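Acetyl-CoA hydrolase/transferase family protein (Porphyromonas gingivalis, PDB 2NVV) probably transfers coenzyme A between acetyl-CoA and other carboxylic acids, or hydrolyses acetyl-CoA, and binds zinc. Local coordinates at residues Asn361-His366 with His411-Glu416; Asn351-Ala356 with Ser389-Pro394. All blocks are in the same frame, centred on the assembly; numbering follows the deposited sequence.

Interaction 1 (Asn361-His366 with His411-Glu416). With ZN (zinc ion), chain H; ZN (zinc ion), chain G.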
# COMPACT_ATOMS: atom_id res chain seq x y z
N ASN A 361 7.77 11.32 -2.07
CA ASN A 361 7.92 9.96 -2.57
C ASN A 361 9.25 9.43 -2.06
O ASN A 361 10.23 10.16 -2.00
CB ASN A 361 7.88 9.97 -4.09
CG ASN A 361 6.58 10.54 -4.62
OD1 ASN A 361 5.55 9.87 -4.62
ND2 ASN A 361 6.62 11.79 -5.06
N ILE A 362 9.27 8.14 -1.70
CA ILE A 362 10.48 7.53 -1.16
C ILE A 362 11.01 6.34 -1.96
O ILE A 362 10.25 5.51 -2.45
CB ILE A 362 10.26 7.08 0.33
CG1 ILE A 362 10.50 8.26 1.29
CG2 ILE A 362 11.22 5.96 0.72
CD1 ILE A 362 9.54 9.37 1.17
N ASN A 363 12.33 6.28 -2.08
CA ASN A 363 13.04 5.21 -2.76
C ASN A 363 13.80 4.53 -1.63
O ASN A 363 14.57 5.17 -0.91
CB ASN A 363 14.04 5.78 -3.77
CG ASN A 363 14.96 4.72 -4.36
OD1 ASN A 363 14.93 3.57 -3.97
ND2 ASN A 363 15.80 5.14 -5.29
N SER A 364 13.56 3.24 -1.44
CA SER A 364 14.27 2.54 -0.38
C SER A 364 14.96 1.28 -0.88
O SER A 364 15.33 0.42 -0.09
CB SER A 364 13.33 2.20 0.79
OG SER A 364 12.03 1.87 0.38
N THR A 365 15.17 1.20 -2.19
CA THR A 365 15.79 0.01 -2.76
C THR A 365 16.80 0.17 -3.90
O THR A 365 17.79 -0.56 -3.94
CB THR A 365 14.70 -0.97 -3.24
OG1 THR A 365 13.79 -0.28 -4.10
CG2 THR A 365 13.93 -1.54 -2.07
N HIS A 366 16.57 1.09 -4.84
CA HIS A 366 17.48 1.23 -5.98
C HIS A 366 18.40 2.43 -5.99
O HIS A 366 17.95 3.56 -5.94
CB HIS A 366 16.68 1.23 -7.29
CG HIS A 366 16.09 -0.10 -7.64
ND1 HIS A 366 15.18 -0.74 -6.83
CD2 HIS A 366 16.27 -0.90 -8.71
CE1 HIS A 366 14.82 -1.88 -7.39
NE2 HIS A 366 15.47 -2.00 -8.54
N HIS A 411 13.58 5.76 -8.25
CA HIS A 411 12.83 4.52 -8.06
C HIS A 411 11.80 4.76 -6.98
O HIS A 411 12.15 5.14 -5.87
CB HIS A 411 13.75 3.38 -7.64
CG HIS A 411 13.06 2.06 -7.54
ND1 HIS A 411 12.69 1.34 -8.65
CD2 HIS A 411 12.63 1.35 -6.47
CE1 HIS A 411 12.06 0.24 -8.27
NE2 HIS A 411 12.01 0.22 -6.95
N HIS A 412 10.53 4.53 -7.29
CA HIS A 412 9.46 4.74 -6.32
C HIS A 412 9.06 3.48 -5.56
O HIS A 412 8.59 2.51 -6.15
CB HIS A 412 8.22 5.31 -7.01
CG HIS A 412 8.41 6.67 -7.60
ND1 HIS A 412 7.67 7.77 -7.22
CD2 HIS A 412 9.26 7.11 -8.56
CE1 HIS A 412 8.04 8.82 -7.92
NE2 HIS A 412 9.01 8.46 -8.74
N ASP A 413 9.24 3.51 -4.24
CA ASP A 413 8.84 2.41 -3.38
C ASP A 413 7.64 2.82 -2.53
O ASP A 413 6.77 1.98 -2.23
CB ASP A 413 10.01 1.99 -2.49
CG ASP A 413 11.02 1.16 -3.23
OD1 ASP A 413 10.60 0.21 -3.92
OD2 ASP A 413 12.23 1.44 -3.12
N HIS A 414 7.57 4.09 -2.16
CA HIS A 414 6.44 4.61 -1.37
C HIS A 414 5.98 5.91 -2.00
O HIS A 414 6.80 6.74 -2.37
CB HIS A 414 6.86 4.80 0.08
CG HIS A 414 7.52 3.59 0.67
ND1 HIS A 414 8.87 3.36 0.57
CD2 HIS A 414 6.99 2.50 1.27
CE1 HIS A 414 9.16 2.18 1.09
NE2 HIS A 414 8.03 1.64 1.52
N SER A 415 4.67 6.09 -2.14
CA SER A 415 4.12 7.28 -2.77
C SER A 415 3.65 8.39 -1.83
O SER A 415 3.48 8.18 -0.62
CB SER A 415 2.96 6.90 -3.68
OG SER A 415 1.77 6.78 -2.94
N GLU A 416 3.43 9.56 -2.43
CA GLU A 416 2.96 10.75 -1.73
C GLU A 416 1.72 10.47 -0.89
O GLU A 416 1.47 11.16 0.10
CB GLU A 416 2.64 11.84 -2.76
CG GLU A 416 1.67 11.40 -3.85
CD GLU A 416 1.20 12.56 -4.72
OE1 GLU A 416 0.58 12.32 -5.79
OE2 GLU A 416 1.45 13.72 -4.34
ZN ZN H . 10.55 -1.26 -5.92
ZN ZN G . -0.41 10.16 -6.69
O HOH W 1 12.59 -2.30 -5.22
O HOH W 2 1.55 8.89 -6.14
O HOH W 3 8.63 -0.27 -6.23
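Ile362 and His414 form a single antiparallel hydrogen-bonded pair, with Ile362 N giving to His414 O at 2.9 Å. The Ile362 carbonyl takes two donors, Asp413 N and His414 N. Asp413 and His414 thus share one partner residue, a classic beta bulge.

The bulge comes with Asp413 turned toward 361-366. Its OD2 accepts Ser364 N through the anti lone pair at 2.8 Å. The syn lone pair of OD2 takes the hydroxyl of Thr365 OG1. The other oxygen, OD1, binds a zinc ion at 2.5 Å, so the two bonds to OD2 fix how the carboxylate is turned at the metal. His411 NE2 binds the same zinc at 2.3 Å. CG of His411 stands opposite its backbone N (chi1 -175°), which carries the ring under that of His366. The two rings stack face to face, with centroids 3.8 Å apart and planes at 27°. ND1 of His366 sits over the centre of the His411 ring, and it donates in its own ring plane to Thr365 OG1. Water 1, also on this zinc, donates to the same hydroxyl.

This is a zinc site at the dimer interface: Glu416 and His417 of the second subunit complete it. By the same pairing, Glu416 OE1 of this chain binds the other zinc at 2.5 Å. Glu416 OE2 is held in a salt bridge by Arg439.

Asn363 OD1 makes an Asx turn, accepting Thr365 N, and takes His366 N as well. At the far end Asn361 OD1 receives a weak bond from Glu416 N at 3.1 Å, while its ND2 goes to Asp357. CG2 of Ile362 packs against ND1 of His414. Ser364 OG lies at the edge of the His414 ring, in its plane.

Interaction 2 (Asn351-Ala356 with Ser389-Pro394)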
# COMPACT_ATOMS: atom_id res chain seq x y z
N ASN A 351 10.85 4.34 9.25
CA ASN A 351 11.72 3.63 8.33
C ASN A 351 12.70 4.57 7.65
O ASN A 351 12.51 5.78 7.68
CB ASN A 351 10.86 2.92 7.29
CG ASN A 351 10.13 1.73 7.87
OD1 ASN A 351 10.69 0.64 7.99
ND2 ASN A 351 8.87 1.93 8.26
N THR A 352 13.74 4.00 7.04
CA THR A 352 14.75 4.79 6.36
C THR A 352 14.47 5.00 4.87
O THR A 352 13.67 4.28 4.26
CB THR A 352 16.13 4.13 6.47
OG1 THR A 352 16.22 3.06 5.53
CG2 THR A 352 16.36 3.59 7.86
N ALA A 353 15.15 5.98 4.29
CA ALA A 353 14.97 6.25 2.87
C ALA A 353 16.34 6.37 2.21
O ALA A 353 17.21 7.02 2.77
CB ALA A 353 14.20 7.54 2.70
N LEU A 354 16.53 5.70 1.07
CA LEU A 354 17.81 5.80 0.36
C LEU A 354 17.85 7.22 -0.14
O LEU A 354 18.87 7.90 -0.08
CB LEU A 354 17.89 4.87 -0.84
CG LEU A 354 17.98 3.38 -0.59
CD1 LEU A 354 18.49 2.70 -1.87
CD2 LEU A 354 18.93 3.10 0.58
N GLU A 355 16.70 7.65 -0.63
CA GLU A 355 16.51 8.99 -1.13
C GLU A 355 15.02 9.33 -1.10
O GLU A 355 14.17 8.44 -1.00
CB GLU A 355 17.06 9.10 -2.55
CG GLU A 355 16.15 8.56 -3.64
CD GLU A 355 16.78 8.69 -5.01
OE1 GLU A 355 17.74 9.49 -5.16
OE2 GLU A 355 16.33 8.01 -5.96
N ALA A 356 14.70 10.61 -1.16
CA ALA A 356 13.32 11.08 -1.15
C ALA A 356 13.24 12.28 -2.07
O ALA A 356 14.25 12.94 -2.31
CB ALA A 356 12.92 11.49 0.27
N SER A 389 3.09 7.51 9.29
CA SER A 389 4.32 6.92 8.76
C SER A 389 5.42 7.95 8.71
O SER A 389 5.23 9.07 8.24
CB SER A 389 4.09 6.35 7.36
OG SER A 389 3.84 7.39 6.44
N ILE A 390 6.59 7.57 9.21
CA ILE A 390 7.74 8.46 9.24
C ILE A 390 8.93 7.88 8.49
O ILE A 390 9.21 6.68 8.54
CB ILE A 390 8.19 8.72 10.70
CG1 ILE A 390 7.02 9.28 11.51
CG2 ILE A 390 9.38 9.67 10.71
CD1 ILE A 390 7.29 9.32 13.00
N PHE A 391 9.64 8.74 7.78
CA PHE A 391 10.81 8.32 7.05
C PHE A 391 11.98 9.21 7.46
O PHE A 391 11.87 10.44 7.47
CB PHE A 391 10.56 8.39 5.55
CG PHE A 391 9.89 7.17 5.00
CD1 PHE A 391 10.64 6.02 4.74
CD2 PHE A 391 8.52 7.15 4.77
CE1 PHE A 391 10.03 4.85 4.25
CE2 PHE A 391 7.89 5.99 4.29
CZ PHE A 391 8.65 4.84 4.03
N THR A 392 13.08 8.56 7.84
CA THR A 392 14.28 9.26 8.26
C THR A 392 15.40 9.05 7.27
O THR A 392 15.40 8.08 6.53
CB THR A 392 14.76 8.74 9.60
OG1 THR A 392 14.95 7.33 9.48
CG2 THR A 392 13.76 9.03 10.69
N THR A 393 16.35 9.98 7.26
CA THR A 393 17.49 9.90 6.36
C THR A 393 18.42 11.10 6.50
O THR A 393 17.97 12.25 6.59
CB THR A 393 17.07 9.87 4.88
OG1 THR A 393 18.23 9.90 4.05
CG2 THR A 393 16.21 11.08 4.53
N PRO A 394 19.74 10.85 6.56
CA PRO A 394 20.64 11.99 6.67
C PRO A 394 20.38 12.78 5.39
O PRO A 394 20.06 12.20 4.37
CB PRO A 394 22.02 11.33 6.71
CG PRO A 394 21.81 10.01 6.01
CD PRO A 394 20.48 9.58 6.56
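Asn351 and Phe391 pair in parallel, and so do Thr352 and Thr392. Asn351 N donates to Ile390 O at 2.9 Å. Asn351 O receives Thr392 N at 2.8 Å. Thr392 OG1 adds a weak bond to the same oxygen, and Phe391 CA makes a CH...O contact with it at 3.1 Å. Past Thr352 the strands part, and Ala353 N reaches Thr392 O only weakly.

The Phe391 ring turns one side, CD1 and CE1, to the neighbouring strand. CG lies opposite the carbonyl carbon (chi1 -85°), and CE1 comes to rest 3.7 Å from Asn351 CB. Thr352 O meets the ring at its edge, 3.5 Å from CD1. The methyl of Ala353 packs more loosely near the same CD1. Further along, OG1 and CB of Thr393 both lie against Ala353 O, and OG1 donates to Pro394 O.

Outside the pair, Thr383 of helix 379-385 covers both Asn351 and Phe391, and Gln256 holds ND2 of Asn351. Ile231 and Val235 of helix 226-245 pack on Thr392, across the sheet from Phe391. Val262, predicted to bind CoA, lies close to Thr392, and the predicted catalytic Glu284 is near Asn351. Strands 348-352 and 389-392 are adjacent inner strands of a mixed, mainly parallel sheet with helices on both faces, an alpha/beta core consistent with the CoA-transferase family.

How the interactions relate
Both contacts are mostly buried, but they differ in place. Interaction 2 lies inside one subunit, in the sheet core. Interaction 1 lies at the boundary with the second subunit, and its side chains reach the zinc ions there. Regular parallel strand bonds and apolar packing hold interaction 2, whereas interaction 1 adds to its few backbone bonds a set of histidine, carboxylate and hydroxyl contacts. They meet where strand 355-357 runs beside strand 362-367. Leu354 and Glu355 both face Asn363 in a second beta bulge, and Glu355 OE2 takes Asn363 ND2. The rings of Phe391 and His414 also meet, joining 389-394 to 411-416.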